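Local coordinates for protein aminoglycoside 3'-phosphotransferase AphA1-IAB (Acinetobacter baumannii, PDB 4GKH) that phosphorylates kanamycin and related aminoglycosides at the 3'-hydroxyl, making the bacterium resistant to these antibiotics, at residues R146-M157 and W180-F189. Sequence-based numbering, arbitrary orientation. Where two conformers were deposited one is given.
Sequences RVFRLAQAQSRM and WKEMHKLLPF
W180 lies among L150, A153, Q154 and M157 as a knob in a hole of helix 146-157. The methyl CE of selenomethionine M157 sits over one face, 3.6 Å from the centroid of the five-membered ring of W180, a CH-pi contact. M157 SE adds an oblique Met-aromatic contact. H184 CE1 lies over the opposite face, and H184 ND1 donates to W180 O at 2.9 Å, almost straight at 171°. This bond sets the rotation of the imidazole, which brings CE1 over the indole. The far edge of the indole meets backbone, with W180 CH2 3.5 Å from L150 O. L150 then sends CD2 to CE of selenomethionine M183 (3.5 Å) and CD1 tip to tip with L187 CD1 (3.7 Å).

At the other end, the extended R146 side chain runs past L187. R146 NH1 and NH2 both donate end-on to F189 O, at 3.1 and 3.0 Å, with the oxygen in the guanidinium plane. R146 NH2 lies over the centre of the F189 ring, and the tilted guanidinium (planes 40° apart) makes a cation-pi contact with it. The contact joins helix 146-158 to the nearly antiparallel helix 176-184 (163°) and the loop after it. Two donors on one carbonyl and a charge on a ring face hold the guanidinium and tie that loop to the start of helix 146-158.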
ATOM      1  N   ARG A 146      -3.467  13.123   8.497  1.00 39.70           N
ATOM      2  CA  ARG A 146      -4.429  12.443   9.349  1.00 40.21           C
ATOM      3  C   ARG A 146      -5.812  13.095   9.314  1.00 35.36           C
ATOM      4  O   ARG A 146      -6.813  12.405   9.397  1.00 34.21           O
ATOM      5  CB  ARG A 146      -3.900  12.267  10.778  1.00 40.18           C
ATOM      6  CG  ARG A 146      -4.219  13.375  11.745  1.00 59.87           C
ATOM      7  CD  ARG A 146      -4.184  12.836  13.171  1.00 47.94           C
ATOM      8  NE  ARG A 146      -4.194  13.891  14.176  1.00 74.28           N
ATOM      9  CZ  ARG A 146      -3.101  14.457  14.676  1.00 82.46           C
ATOM     10  NH1 ARG A 146      -3.210  15.406  15.596  1.00 59.57           N
ATOM     11  NH2 ARG A 146      -1.898  14.077  14.256  1.00 61.89           N
ATOM     12  N   VAL A 147      -5.887  14.417   9.172  1.00 35.94           N
ATOM     13  CA  VAL A 147      -7.178  15.091   9.079  0.57 32.92           C
ATOM     14  C   VAL A 147      -7.929  14.597   7.840  1.00 35.93           C
ATOM     15  O   VAL A 147      -9.141  14.333   7.877  1.00 33.97           O
ATOM     16  CB  VAL A 147      -6.989  16.630   9.083  0.57 52.53           C
ATOM     17  CG1 VAL A 147      -8.147  17.339   8.415  0.57 34.66           C
ATOM     18  CG2 VAL A 147      -6.784  17.131  10.518  0.57 34.07           C
ATOM     19  N   PHE A 148      -7.185  14.446   6.744  1.00 28.96           N
ATOM     20  CA  PHE A 148      -7.735  13.936   5.488  1.00 24.56           C
ATOM     21  C   PHE A 148      -8.189  12.465   5.595  1.00 33.72           C
ATOM     22  O   PHE A 148      -9.284  12.092   5.154  1.00 31.55           O
ATOM     23  CB  PHE A 148      -6.696  14.092   4.370  1.00 30.33           C
ATOM     24  CG  PHE A 148      -7.120  13.508   3.057  1.00 32.96           C
ATOM     25  CD1 PHE A 148      -7.952  14.221   2.206  1.00 29.70           C
ATOM     26  CD2 PHE A 148      -6.673  12.254   2.661  1.00 39.69           C
ATOM     27  CE1 PHE A 148      -8.358  13.682   0.994  1.00 35.01           C
ATOM     28  CE2 PHE A 148      -7.068  11.707   1.451  1.00 47.59           C
ATOM     29  CZ  PHE A 148      -7.907  12.419   0.612  1.00 42.44           C
ATOM     30  N   ARG A 149      -7.346  11.625   6.183  1.00 28.69           N
ATOM     31  CA  ARG A 149      -7.653  10.198   6.290  1.00 26.57           C
ATOM     32  C   ARG A 149      -8.752   9.939   7.301  1.00 26.64           C
ATOM     33  O   ARG A 149      -9.547   9.006   7.138  1.00 34.65           O
ATOM     34  CB  ARG A 149      -6.406   9.380   6.677  1.00 30.12           C
ATOM     35  CG  ARG A 149      -5.237   9.393   5.677  1.00 36.81           C
ATOM     36  CD  ARG A 149      -5.547   8.815   4.287  1.00 37.96           C
ATOM     37  NE  ARG A 149      -6.063   7.440   4.295  1.00 41.45           N
ATOM     38  CZ  ARG A 149      -5.339   6.349   4.546  1.00 64.21           C
ATOM     39  NH1 ARG A 149      -4.043   6.440   4.829  1.00 46.20           N
ATOM     40  NH2 ARG A 149      -5.920   5.155   4.515  1.00 43.82           N
ATOM     41  N   LEU A 150      -8.795  10.737   8.361  1.00 26.89           N
ATOM     42  CA  LEU A 150      -9.852  10.543   9.354  1.00 28.68           C
ATOM     43  C   LEU A 150     -11.223  10.848   8.734  1.00 41.52           C
ATOM     44  O   LEU A 150     -12.209  10.137   8.956  1.00 30.62           O
ATOM     45  CB  LEU A 150      -9.600  11.397  10.593  1.00 26.41           C
ATOM     46  CG  LEU A 150      -8.588  10.802  11.577  1.00 29.89           C
ATOM     47  CD1 LEU A 150      -8.156  11.851  12.589  1.00 37.74           C
ATOM     48  CD2 LEU A 150      -9.170   9.598  12.302  1.00 32.79           C
ATOM     49  N   ALA A 151     -11.284  11.901   7.932  1.00 33.56           N
ATOM     50  CA  ALA A 151     -12.529  12.216   7.248  1.00 36.55           C
ATOM     51  C   ALA A 151     -12.901  11.112   6.256  1.00 35.31           C
ATOM     52  O   ALA A 151     -14.072  10.789   6.095  1.00 33.27           O
ATOM     53  CB  ALA A 151     -12.440  13.578   6.544  1.00 33.65           C
ATOM     54  N   GLN A 152     -11.905  10.541   5.583  1.00 32.95           N
ATOM     55  CA  GLN A 152     -12.154   9.415   4.695  1.00 32.61           C
ATOM     56  C   GLN A 152     -12.721   8.242   5.486  1.00 33.07           C
ATOM     57  O   GLN A 152     -13.658   7.574   5.055  1.00 29.37           O
ATOM     58  CB  GLN A 152     -10.861   8.951   4.041  1.00 29.52           C
ATOM     59  CG  GLN A 152     -10.657   9.372   2.598  1.00 44.89           C
ATOM     60  CD  GLN A 152      -9.349   8.828   2.014  1.00 62.48           C
ATOM     61  OE1 GLN A 152      -8.509   8.286   2.734  1.00 39.69           O
ATOM     62  NE2 GLN A 152      -9.177   8.974   0.706  1.00 47.41           N
ATOM     63  N   ALA A 153     -12.126   7.983   6.642  1.00 32.26           N
ATOM     64  CA  ALA A 153     -12.548   6.867   7.487  1.00 32.82           C
ATOM     65  C   ALA A 153     -13.984   7.055   7.979  1.00 36.76           C
ATOM     66  O   ALA A 153     -14.802   6.103   8.006  1.00 31.49           O
ATOM     67  CB  ALA A 153     -11.597   6.738   8.669  1.00 29.45           C
ATOM     68  N   GLN A 154     -14.289   8.283   8.381  1.00 31.48           N
ATOM     69  CA  GLN A 154     -15.626   8.583   8.895  1.00 32.22           C
ATOM     70  C   GLN A 154     -16.672   8.269   7.822  1.00 32.42           C
ATOM     71  O   GLN A 154     -17.686   7.612   8.104  1.00 32.27           O
ATOM     72  CB  GLN A 154     -15.728  10.038   9.344  1.00 33.55           C
ATOM     73  CG  GLN A 154     -17.141  10.424   9.771  1.00 45.26           C
ATOM     74  CD  GLN A 154     -17.161  11.471  10.865  1.00 45.05           C
ATOM     75  OE1 GLN A 154     -16.606  12.560  10.719  1.00 63.86           O
ATOM     76  NE2 GLN A 154     -17.808  11.145  11.968  1.00 49.68           N
ATOM     77  N   SER A 155     -16.384   8.699   6.594  1.00 33.47           N
ATOM     78  CA  SER A 155     -17.275   8.470   5.464  1.00 35.54           C
ATOM     79  C   SER A 155     -17.438   7.004   5.108  1.00 38.12           C
ATOM     80  O   SER A 155     -18.547   6.555   4.849  1.00 32.04           O
ATOM     81  CB  SER A 155     -16.802   9.262   4.246  1.00 42.39           C
ATOM     82  OG  SER A 155     -17.042  10.640   4.471  1.00 39.11           O
ATOM     83  N   ARG A 156     -16.336   6.262   5.087  1.00 34.54           N
ATOM     84  CA  ARG A 156     -16.401   4.818   4.863  1.00 36.55           C
ATOM     85  C   ARG A 156     -17.235   4.115   5.931  1.00 38.11           C
ATOM     86  O   ARG A 156     -18.041   3.243   5.613  1.00 28.44           O
ATOM     87  CB  ARG A 156     -14.995   4.215   4.761  1.00 37.30           C
ATOM     88  CG  ARG A 156     -14.342   4.525   3.417  1.00 34.72           C
ATOM     89  CD  ARG A 156     -12.997   3.888   3.249  1.00 41.14           C
ATOM     90  NE  ARG A 156     -12.972   2.506   3.698  1.00 39.82           N
ATOM     91  CZ  ARG A 156     -13.338   1.465   2.961  1.00 39.54           C
ATOM     92  NH1 ARG A 156     -13.251   0.242   3.466  1.00 40.42           N
ATOM     93  NH2 ARG A 156     -13.786   1.644   1.727  1.00 47.32           N
HETATM   94  N   MSE A 157     -17.066   4.519   7.188  1.00 30.67           N
HETATM   95  CA  MSE A 157     -17.864   3.956   8.274  1.00 31.86           C
HETATM   96  C   MSE A 157     -19.334   4.272   8.062  1.00 29.41           C
HETATM   97  O   MSE A 157     -20.192   3.410   8.201  1.00 32.53           O
HETATM   98  CB  MSE A 157     -17.425   4.525   9.624  1.00 32.69           C
HETATM   99  CG  MSE A 157     -18.292   4.050  10.794  1.00 41.60           C
HETATM  100 SE   MSE A 157     -17.670   4.662  12.553  0.61 35.23          SE
HETATM  101  CE  MSE A 157     -17.623   6.581  12.185  1.00 42.27           C
ATOM    102  N   TRP A 180     -13.806   3.600  16.250  1.00 36.62           N
ATOM    103  CA  TRP A 180     -13.807   5.035  15.986  1.00 32.90           C
ATOM    104  C   TRP A 180     -13.653   5.856  17.279  1.00 31.33           C
ATOM    105  O   TRP A 180     -12.794   6.721  17.370  1.00 37.02           O
ATOM    106  CB  TRP A 180     -15.096   5.414  15.240  1.00 34.17           C
ATOM    107  CG  TRP A 180     -15.240   6.852  14.909  1.00 38.30           C
ATOM    108  CD1 TRP A 180     -16.087   7.749  15.506  1.00 44.35           C
ATOM    109  CD2 TRP A 180     -14.554   7.569  13.879  1.00 32.91           C
ATOM    110  NE1 TRP A 180     -15.955   8.985  14.918  1.00 39.73           N
ATOM    111  CE2 TRP A 180     -15.021   8.902  13.917  1.00 42.43           C
ATOM    112  CE3 TRP A 180     -13.583   7.221  12.937  1.00 32.39           C
ATOM    113  CZ2 TRP A 180     -14.557   9.879  13.042  1.00 44.92           C
ATOM    114  CZ3 TRP A 180     -13.119   8.206  12.065  1.00 31.96           C
ATOM    115  CH2 TRP A 180     -13.595   9.513  12.136  1.00 37.44           C
ATOM    116  N   LYS A 181     -14.477   5.578  18.282  1.00 35.64           N
ATOM    117  CA  LYS A 181     -14.422   6.339  19.530  1.00 39.47           C
ATOM    118  C   LYS A 181     -13.086   6.195  20.254  1.00 53.68           C
ATOM    119  O   LYS A 181     -12.526   7.179  20.725  1.00 41.60           O
ATOM    120  CB  LYS A 181     -15.561   5.940  20.473  1.00 42.77           C
ATOM    121  CG  LYS A 181     -16.933   6.408  20.015  1.00 70.59           C
ATOM    122  CD  LYS A 181     -17.977   6.251  21.112  1.00 73.24           C
ATOM    123  CE  LYS A 181     -18.749   7.544  21.337  1.00 88.64           C
ATOM    124  NZ  LYS A 181     -19.507   7.985  20.131  1.00 77.46           N
ATOM    125  N   GLU A 182     -12.589   4.964  20.349  1.00 39.69           N
ATOM    126  CA  GLU A 182     -11.351   4.693  21.071  1.00 55.68           C
ATOM    127  C   GLU A 182     -10.173   5.352  20.382  1.00 40.78           C
ATOM    128  O   GLU A 182      -9.257   5.840  21.025  1.00 44.39           O
ATOM    129  CB  GLU A 182     -11.115   3.187  21.173  1.00 40.60           C
ATOM    130  CG  GLU A 182     -12.108   2.494  22.088  1.00 62.02           C
ATOM    131  CD  GLU A 182     -11.807   2.754  23.544  1.00 80.57           C
ATOM    132  OE1 GLU A 182     -12.657   3.358  24.236  1.00 86.75           O
ATOM    133  OE2 GLU A 182     -10.711   2.353  23.991  1.00 58.40           O
HETATM  134  N   MSE A 183     -10.210   5.353  19.061  1.00 37.22           N
HETATM  135  CA  MSE A 183      -9.141   5.940  18.281  1.00 35.89           C
HETATM  136  C   MSE A 183      -8.978   7.425  18.608  1.00 37.71           C
HETATM  137  O   MSE A 183      -7.865   7.935  18.633  1.00 37.33           O
HETATM  138  CB  MSE A 183      -9.403   5.743  16.787  1.00 29.84           C
HETATM  139  CG  MSE A 183      -8.283   6.268  15.904  1.00 37.74           C
HETATM  140 SE   MSE A 183      -8.469   5.839  14.027  0.67 32.95          SE
HETATM  141  CE  MSE A 183     -10.262   6.577  13.742  1.00 34.36           C
ATOM    142  N   HIS A 184     -10.081   8.124  18.866  1.00 39.62           N
ATOM    143  CA  HIS A 184      -9.983   9.566  19.101  1.00 45.45           C
ATOM    144  C   HIS A 184      -9.384   9.937  20.461  1.00 49.26           C
ATOM    145  O   HIS A 184      -8.918  11.056  20.657  1.00 56.95           O
ATOM    146  CB  HIS A 184     -11.314  10.277  18.820  1.00 43.15           C
ATOM    147  CG  HIS A 184     -11.594  10.429  17.358  1.00 48.83           C
ATOM    148  ND1 HIS A 184     -12.016   9.377  16.572  1.00 41.73           N
ATOM    149  CD2 HIS A 184     -11.452  11.488  16.525  1.00 39.97           C
ATOM    150  CE1 HIS A 184     -12.138   9.786  15.321  1.00 40.90           C
ATOM    151  NE2 HIS A 184     -11.806  11.064  15.266  1.00 38.76           N
ATOM    152  N   LYS A 185      -9.348   8.973  21.376  1.00 46.14           N
ATOM    153  CA  LYS A 185      -8.704   9.175  22.673  1.00 47.71           C
ATOM    154  C   LYS A 185      -7.169   9.290  22.632  1.00 67.60           C
ATOM    155  O   LYS A 185      -6.560   9.793  23.575  1.00 50.14           O
ATOM    156  CB  LYS A 185      -9.164   8.101  23.660  1.00 51.36           C
ATOM    157  CG  LYS A 185     -10.666   8.139  23.880  1.00 56.52           C
ATOM    158  CD  LYS A 185     -11.185   6.897  24.575  1.00 76.87           C
ATOM    159  CE  LYS A 185     -12.703   6.952  24.700  1.00 74.64           C
ATOM    160  NZ  LYS A 185     -13.257   5.743  25.369  1.00 83.24           N
ATOM    161  N   LEU A 186      -6.552   8.851  21.538  1.00 45.34           N
ATOM    162  CA  LEU A 186      -5.103   8.965  21.364  1.00 45.51           C
ATOM    163  C   LEU A 186      -4.656  10.354  20.879  1.00 79.26           C
ATOM    164  O   LEU A 186      -3.520  10.774  21.121  1.00 77.23           O
ATOM    165  CB  LEU A 186      -4.626   7.902  20.365  1.00 49.97           C
ATOM    166  CG  LEU A 186      -5.151   6.476  20.560  1.00 56.16           C
ATOM    167  CD1 LEU A 186      -4.955   5.658  19.293  1.00 61.56           C
ATOM    168  CD2 LEU A 186      -4.485   5.788  21.740  1.00 50.93           C
ATOM    169  N   LEU A 187      -5.552  11.050  20.181  1.00 79.72           N
ATOM    170  CA  LEU A 187      -5.254  12.356  19.581  1.00 50.33           C
ATOM    171  C   LEU A 187      -5.204  13.476  20.632  1.00 71.50           C
ATOM    172  O   LEU A 187      -5.908  13.409  21.642  1.00 87.37           O
ATOM    173  CB  LEU A 187      -6.289  12.680  18.483  1.00 50.47           C
ATOM    174  CG  LEU A 187      -6.242  11.816  17.212  1.00 66.43           C
ATOM    175  CD1 LEU A 187      -7.262  12.272  16.158  1.00 46.72           C
ATOM    176  CD2 LEU A 187      -4.827  11.792  16.621  1.00 61.07           C
ATOM    177  N   PRO A 188      -4.396  14.524  20.387  1.00 69.24           N
ATOM    178  CA  PRO A 188      -3.602  14.748  19.173  1.00 53.99           C
ATOM    179  C   PRO A 188      -2.088  14.633  19.351  1.00 60.10           C
ATOM    180  O   PRO A 188      -1.580  14.648  20.470  1.00 67.58           O
ATOM    181  CB  PRO A 188      -3.967  16.192  18.813  1.00 66.49           C
ATOM    182  CG  PRO A 188      -4.169  16.860  20.158  1.00 62.61           C
ATOM    183  CD  PRO A 188      -4.546  15.769  21.162  1.00 58.44           C
ATOM    184  N   PHE A 189      -1.376  14.528  18.230  1.00 48.72           N
ATOM    185  CA  PHE A 189       0.085  14.573  18.226  1.00 45.14           C
ATOM    186  C   PHE A 189       0.590  15.407  17.048  1.00 44.80           C
ATOM    187  O   PHE A 189      -0.119  15.589  16.063  1.00 47.29           O
ATOM    188  CB  PHE A 189       0.679  13.161  18.180  1.00 42.95           C
ATOM    189  CG  PHE A 189       0.224  12.341  17.003  1.00 47.35           C
ATOM    190  CD1 PHE A 189       0.916  12.379  15.802  1.00 46.57           C
ATOM    191  CD2 PHE A 189      -0.890  11.518  17.102  1.00 51.42           C
ATOM    192  CE1 PHE A 189       0.502  11.624  14.722  1.00 62.36           C
ATOM    193  CE2 PHE A 189      -1.308  10.758  16.025  1.00 46.23           C
ATOM    194  CZ  PHE A 189      -0.613  10.813  14.832  1.00 66.29           C
TER